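Local coordinates for protein dTDP-4-dehydrorhamnose reductase (Bacillus anthracis, PDB 3SC6) that catalyses the NADPH-dependent reduction of dTDP-4-dehydrorhamnose to dTDP-L-rhamnose in the rhamnose biosynthetic pathway, at residues A[38-41]-A[47-50]. Sequence-based numbering, arbitrary orientation.
Sequences KLLD and QVQQ. With NAP (NADP nicotinamide-adenine-dinucleotide phosphate), chain G.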
loop_
_atom_site.group_PDB
_atom_site.type_symbol
_atom_site.label_atom_id
_atom_site.label_comp_id
_atom_site.label_asym_id
_atom_site.label_seq_id
_atom_site.Cartn_x
_atom_site.Cartn_y
_atom_site.Cartn_z
ATOM N N LYS A 38 -17.419 -1.244 9.433
ATOM C CA LYS A 38 -18.610 -1.029 10.270
ATOM C C LYS A 38 -18.301 -0.631 11.723
ATOM O O LYS A 38 -19.042 0.149 12.325
ATOM C CB LYS A 38 -19.516 -2.270 10.261
ATOM C CG LYS A 38 -20.032 -2.664 8.874
ATOM C CD LYS A 38 -20.998 -3.860 8.918
ATOM C CE LYS A 38 -20.367 -5.128 9.497
ATOM N NZ LYS A 38 -19.182 -5.587 8.717
ATOM N N LEU A 39 -17.221 -1.170 12.285
ATOM C CA LEU A 39 -16.842 -0.855 13.667
ATOM C C LEU A 39 -16.109 0.483 13.790
ATOM O O LEU A 39 -16.036 1.055 14.879
ATOM C CB LEU A 39 -15.989 -1.982 14.258
ATOM C CG LEU A 39 -16.671 -3.355 14.331
ATOM C CD1 LEU A 39 -15.702 -4.426 14.826
ATOM C CD2 LEU A 39 -17.923 -3.298 15.212
ATOM N N LEU A 40 -15.562 0.971 12.677
ATOM C CA LEU A 40 -14.836 2.246 12.652
ATOM C C LEU A 40 -14.908 2.865 11.261
ATOM O O LEU A 40 -14.022 2.652 10.427
ATOM C CB LEU A 40 -13.372 2.054 13.069
ATOM C CG LEU A 40 -12.475 3.304 13.079
ATOM C CD1 LEU A 40 -13.056 4.394 13.958
ATOM C CD2 LEU A 40 -11.058 2.954 13.528
ATOM N N ASP A 41 -15.977 3.619 11.014
ATOM C CA ASP A 41 -16.176 4.271 9.728
ATOM C C ASP A 41 -15.302 5.521 9.681
ATOM O O ASP A 41 -15.543 6.492 10.392
ATOM C CB ASP A 41 -17.649 4.621 9.521
ATOM C CG ASP A 41 -17.914 5.255 8.172
ATOM O OD1 ASP A 41 -16.954 5.469 7.406
ATOM O OD2 ASP A 41 -19.091 5.539 7.875
ATOM N N GLN A 47 -17.464 9.208 15.264
ATOM C CA GLN A 47 -17.124 7.837 15.630
ATOM C C GLN A 47 -15.613 7.674 15.761
ATOM O O GLN A 47 -15.137 7.000 16.677
ATOM C CB GLN A 47 -17.646 6.841 14.589
ATOM C CG GLN A 47 -17.367 5.375 14.949
ATOM C CD GLN A 47 -17.863 4.384 13.899
ATOM O OE1 GLN A 47 -18.245 4.766 12.791
ATOM N NE2 GLN A 47 -17.829 3.100 14.239
ATOM N N VAL A 48 -14.867 8.285 14.841
ATOM C CA VAL A 48 -13.410 8.199 14.861
ATOM C C VAL A 48 -12.875 8.696 16.199
ATOM O O VAL A 48 -12.019 8.054 16.814
ATOM C CB VAL A 48 -12.766 9.007 13.715
ATOM C CG1 VAL A 48 -11.252 8.905 13.782
ATOM C CG2 VAL A 48 -13.257 8.509 12.374
ATOM N N GLN A 49 -13.379 9.841 16.648
ATOM C CA GLN A 49 -12.946 10.405 17.921
ATOM C C GLN A 49 -13.344 9.513 19.101
ATOM O O GLN A 49 -12.533 9.259 19.985
ATOM C CB GLN A 49 -13.442 11.850 18.083
ATOM C CG GLN A 49 -12.791 12.822 17.082
ATOM C CD GLN A 49 -13.287 14.261 17.203
ATOM O OE1 GLN A 49 -14.397 14.517 17.675
ATOM N NE2 GLN A 49 -12.480 15.202 16.721
ATOM N N GLN A 50 -14.573 9.011 19.103
ATOM C CA GLN A 50 -15.026 8.146 20.188
ATOM C C GLN A 50 -14.094 6.958 20.398
ATOM O O GLN A 50 -13.659 6.686 21.510
ATOM C CB GLN A 50 -16.416 7.597 19.891
ATOM C CG GLN A 50 -16.940 6.667 20.978
ATOM C CD GLN A 50 -18.295 6.080 20.646
ATOM O OE1 GLN A 50 -18.892 5.372 21.460
ATOM N NE2 GLN A 50 -18.793 6.368 19.444
HETATM P PA NAP G . -7.906 -2.947 0.455
HETATM O O1A NAP G . -8.981 -2.328 -0.406
HETATM O O2A NAP G . -7.898 -4.446 0.664
HETATM O O5B NAP G . -7.921 -2.244 1.903
HETATM C C5B NAP G . -8.696 -1.079 2.173
HETATM C C4B NAP G . -9.716 -1.406 3.258
HETATM O O4B NAP G . -10.346 -0.199 3.716
HETATM C C3B NAP G . -10.819 -2.333 2.749
HETATM O O3B NAP G . -10.919 -3.519 3.541
HETATM C C2B NAP G . -12.086 -1.517 2.871
HETATM O O2B NAP G . -13.208 -2.317 3.240
HETATM C C1B NAP G . -11.724 -0.494 3.941
HETATM N N9A NAP G . -12.635 0.683 3.929
HETATM C C8A NAP G . -13.348 1.163 2.892
HETATM N N7A NAP G . -14.070 2.225 3.318
HETATM C C5A NAP G . -13.810 2.396 4.627
HETATM C C6A NAP G . -14.274 3.355 5.657
HETATM N N6A NAP G . -15.157 4.334 5.343
HETATM N N1A NAP G . -13.787 3.231 6.913
HETATM C C2A NAP G . -12.908 2.256 7.217
HETATM N N3A NAP G . -12.478 1.372 6.294
HETATM C C4A NAP G . -12.911 1.420 5.007
HETATM O O3 NAP G . -6.467 -2.489 -0.117
HETATM P PN NAP G . -5.092 -2.631 0.729
HETATM O O1N NAP G . -3.976 -2.900 -0.253
HETATM O O2N NAP G . -5.299 -3.536 1.917
HETATM O O5D NAP G . -4.887 -1.148 1.305
HETATM C C5D NAP G . -3.664 -0.779 1.943
HETATM C C4D NAP G . -3.275 0.652 1.572
HETATM O O4D NAP G . -2.221 0.641 0.596
HETATM C C3D NAP G . -4.430 1.450 0.974
HETATM O O3D NAP G . -4.617 2.666 1.703
HETATM C C2D NAP G . -4.021 1.745 -0.453
HETATM O O2D NAP G . -4.427 3.063 -0.822
HETATM C C1D NAP G . -2.505 1.582 -0.447
HETATM N N1N NAP G . -1.957 1.116 -1.730
HETATM C C2N NAP G . -2.346 -0.065 -2.242
HETATM C C3N NAP G . -1.833 -0.522 -3.455
HETATM C C7N NAP G . -2.292 -1.847 -4.002
HETATM O O7N NAP G . -3.164 -2.463 -3.406
HETATM N N7N NAP G . -1.749 -2.335 -5.116
HETATM C C4N NAP G . -0.901 0.260 -4.132
HETATM C C5N NAP G . -0.511 1.470 -3.582
HETATM C C6N NAP G . -1.055 1.877 -2.369
HETATM P P2B NAP G . -14.347 -2.684 2.159
HETATM O O1X NAP G . -15.167 -3.730 2.874
HETATM O O2X NAP G . -15.078 -1.386 1.914
HETATM O O3X NAP G . -13.581 -3.195 0.964
#
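With CG opposite the backbone N (chi1 -178°) and the chain extended beyond it, Gln-47 sends its amide straight off the helix onto the backbone of residues 39-41. There Asp-41 N donates to Gln-47 OE1 at 3.1 Å. The N-H...O angle of 156° is fairly straight, but the donor stands 67° out of the carbonyl plane, so it meets the amide from above its flat face. The other branch of the amide, Gln-47 NE2, lies 2.8 Å from Leu-39 O. Beside the amide, Leu-40 CD1 rests 3.9 Å from Val-48 CA and 4.4 Å from Val-48 CG2, an apolar contact between two buried residues, while the same CG2 lies against the carbonyl Asp-41 O. The Asp-41 carboxylate turns from the helix to the cofactor: adenine N6A of NADP donates to Asp-41 OD1 at 3.0 Å, and the same oxygen is also hydrogen-bonded to Thr-43 OG1. Gln-47 therefore bonds the backbone of a residue whose carboxylate accepts from the adenine amino group, consistent with a second-shell role. In this Rossmann-fold enzyme the contact packs the loop following strand 30-35 against the first turns of helix 45-55, whose Val-48 and Gln-49 touch Ala-93 and Val-92, respectively, of helix 76-97.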